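Local coordinates for bartonella effector protein (Bep) substrate of VirB T4SS (Bartonella sp. AR 15-3, PDB 4M16), which probably transfers AMP from ATP to tyrosine or threonine hydroxyls of target proteins through its N-terminal Fic domain, at residues 162-167 with 178-183. Residues are numbered along the deposited sequence; the frame is centred on the assembly and turned at random.
Sequences VQHIFF and LDFSVV
F180 lies against H164 in an offset stack that closes the loop after helix 159-174 of the Fic domain back onto that helix. The evidence for stacking is a centroid separation of 4.3 Å and an angle of 20° between the ring planes. Followed outward, F180 CB sits over the rim of the imidazole, and F180 CG is 3.8 Å from H164 CG. Along one flank of the phenyl ring, F180 CD1 and CE1 both face H164 CD2, CD1 at 3.7 Å; H164 CD2 stands over one face, near its centre. Along the other flank, F180 CD2 meets H164 CB, and beyond it F180 CE2 reaches the helix backbone, 3.6 Å from H164 O. F180 CZ, at the tip, is 4.1 Å from H164 CD2. In H164, CG stands anti to the carbonyl carbon (chi1 -62°), a torsion that carries the imidazole over that phenyl face. F167 CB touches the phenyl edge near its plane, while F146 of helix 135-152 packs with both phenylalanines. F180 N is hydrogen-bonded to E168 OE2 of helix 159-174. Nearly one turn beyond H164 on this helix, F167 is met by L178, whose CD1 rests 3.4 Å from F167 O and 4.0 Å from F167 CB.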
loop_
_atom_site.group_PDB
_atom_site.type_symbol
_atom_site.label_atom_id
_atom_site.label_comp_id
_atom_site.label_asym_id
_atom_site.label_seq_id
_atom_site.Cartn_x
_atom_site.Cartn_y
_atom_site.Cartn_z
ATOM N N VAL A 162 -1.355 -3.974 -0.076
ATOM C CA VAL A 162 -2.344 -3.540 -1.065
ATOM C C VAL A 162 -1.773 -2.694 -2.238
ATOM O O VAL A 162 -2.071 -2.957 -3.399
ATOM C CB VAL A 162 -3.554 -2.905 -0.371
ATOM C CG1 VAL A 162 -3.257 -1.526 0.063
ATOM C CG2 VAL A 162 -4.787 -3.027 -1.293
ATOM N N GLN A 163 -0.886 -1.773 -1.946
ATOM C CA GLN A 163 -0.257 -0.975 -2.983
ATOM C C GLN A 163 0.565 -1.806 -3.943
ATOM O O GLN A 163 0.516 -1.524 -5.131
ATOM C CB GLN A 163 0.483 0.221 -2.431
ATOM C CG GLN A 163 1.832 -0.013 -1.720
ATOM C CD GLN A 163 2.353 1.247 -0.977
ATOM O OE1 GLN A 163 1.718 2.308 -1.001
ATOM N NE2 GLN A 163 3.534 1.125 -0.310
ATOM N N HIS A 164 1.228 -2.874 -3.474
ATOM C CA HIS A 164 1.932 -3.780 -4.350
ATOM C C HIS A 164 0.996 -4.433 -5.373
ATOM O O HIS A 164 1.289 -4.420 -6.561
ATOM C CB HIS A 164 2.722 -4.852 -3.610
ATOM C CG HIS A 164 3.780 -4.294 -2.741
ATOM N ND1 HIS A 164 4.297 -4.974 -1.665
ATOM C CD2 HIS A 164 4.348 -3.068 -2.722
ATOM C CE1 HIS A 164 5.180 -4.212 -1.054
ATOM N NE2 HIS A 164 5.227 -3.053 -1.672
ATOM N N ILE A 165 -0.082 -5.059 -4.927
ATOM C CA ILE A 165 -0.971 -5.749 -5.874
ATOM C C ILE A 165 -1.659 -4.732 -6.799
ATOM O O ILE A 165 -1.862 -4.992 -7.967
ATOM C CB ILE A 165 -1.983 -6.704 -5.160
ATOM C CG1 ILE A 165 -2.842 -7.451 -6.160
ATOM C CG2 ILE A 165 -2.860 -5.988 -4.145
ATOM C CD1 ILE A 165 -2.026 -8.416 -7.003
ATOM N N PHE A 166 -2.021 -3.584 -6.271
ATOM C CA PHE A 166 -2.643 -2.509 -7.071
ATOM C C PHE A 166 -1.725 -2.161 -8.236
ATOM O O PHE A 166 -2.182 -2.108 -9.382
ATOM C CB PHE A 166 -2.927 -1.265 -6.234
ATOM C CG PHE A 166 -3.571 -0.125 -6.984
ATOM C CD1 PHE A 166 -2.799 0.746 -7.722
ATOM C CD2 PHE A 166 -4.940 0.128 -6.879
ATOM C CE1 PHE A 166 -3.368 1.823 -8.376
ATOM C CE2 PHE A 166 -5.522 1.225 -7.515
ATOM C CZ PHE A 166 -4.731 2.065 -8.278
ATOM N N PHE A 167 -0.434 -1.957 -7.944
ATOM C CA PHE A 167 0.477 -1.564 -8.989
ATOM C C PHE A 167 0.846 -2.710 -9.957
ATOM O O PHE A 167 1.120 -2.479 -11.113
ATOM C CB PHE A 167 1.722 -0.875 -8.409
ATOM C CG PHE A 167 1.509 0.593 -8.263
ATOM C CD1 PHE A 167 0.837 1.093 -7.157
ATOM C CD2 PHE A 167 1.906 1.467 -9.243
ATOM C CE1 PHE A 167 0.583 2.447 -7.028
ATOM C CE2 PHE A 167 1.684 2.840 -9.113
ATOM C CZ PHE A 167 0.984 3.329 -8.025
ATOM N N LEU A 178 5.048 -5.480 -13.435
ATOM C CA LEU A 178 5.735 -5.240 -12.186
ATOM C C LEU A 178 5.587 -6.494 -11.325
ATOM O O LEU A 178 4.510 -7.089 -11.288
ATOM C CB LEU A 178 5.130 -4.055 -11.455
ATOM C CG LEU A 178 5.217 -2.666 -12.065
ATOM C CD1 LEU A 178 4.420 -1.652 -11.271
ATOM C CD2 LEU A 178 6.646 -2.221 -12.266
ATOM N N ASP A 179 6.651 -6.874 -10.637
ATOM C CA ASP A 179 6.616 -7.997 -9.719
ATOM C C ASP A 179 7.440 -7.727 -8.473
ATOM O O ASP A 179 8.632 -7.942 -8.436
ATOM C CB ASP A 179 7.094 -9.233 -10.412
ATOM C CG ASP A 179 7.047 -10.455 -9.540
ATOM O OD1 ASP A 179 6.616 -10.404 -8.354
ATOM O OD2 ASP A 179 7.450 -11.481 -10.080
ATOM N N PHE A 180 6.755 -7.306 -7.425
ATOM C CA PHE A 180 7.431 -6.937 -6.202
ATOM C C PHE A 180 8.157 -8.123 -5.536
ATOM O O PHE A 180 9.139 -7.887 -4.832
ATOM C CB PHE A 180 6.471 -6.256 -5.242
ATOM C CG PHE A 180 6.072 -4.851 -5.680
ATOM C CD1 PHE A 180 6.868 -3.777 -5.324
ATOM C CD2 PHE A 180 4.995 -4.627 -6.508
ATOM C CE1 PHE A 180 6.580 -2.476 -5.732
ATOM C CE2 PHE A 180 4.697 -3.332 -6.925
ATOM C CZ PHE A 180 5.499 -2.252 -6.532
ATOM N N SER A 181 7.732 -9.362 -5.813
ATOM C CA SER A 181 8.372 -10.566 -5.239
ATOM C C SER A 181 9.793 -10.850 -5.755
ATOM O O SER A 181 10.471 -11.723 -5.231
ATOM C CB SER A 181 7.498 -11.801 -5.467
ATOM O OG SER A 181 7.659 -12.301 -6.787
ATOM N N VAL A 182 10.228 -10.137 -6.793
ATOM C CA VAL A 182 11.580 -10.241 -7.362
ATOM C C VAL A 182 12.683 -9.762 -6.404
ATOM O O VAL A 182 13.820 -10.157 -6.543
ATOM C CB VAL A 182 11.675 -9.420 -8.684
ATOM C CG1 VAL A 182 13.121 -9.250 -9.157
ATOM C CG2 VAL A 182 10.857 -10.092 -9.768
ATOM N N VAL A 183 12.351 -8.871 -5.468
ATOM C CA VAL A 183 13.346 -8.314 -4.532
ATOM C C VAL A 183 12.913 -8.568 -3.122
ATOM O O VAL A 183 11.788 -8.996 -2.913
ATOM C CB VAL A 183 13.510 -6.787 -4.728
ATOM C CG1 VAL A 183 14.150 -6.491 -6.088
ATOM C CG2 VAL A 183 12.170 -6.094 -4.586
#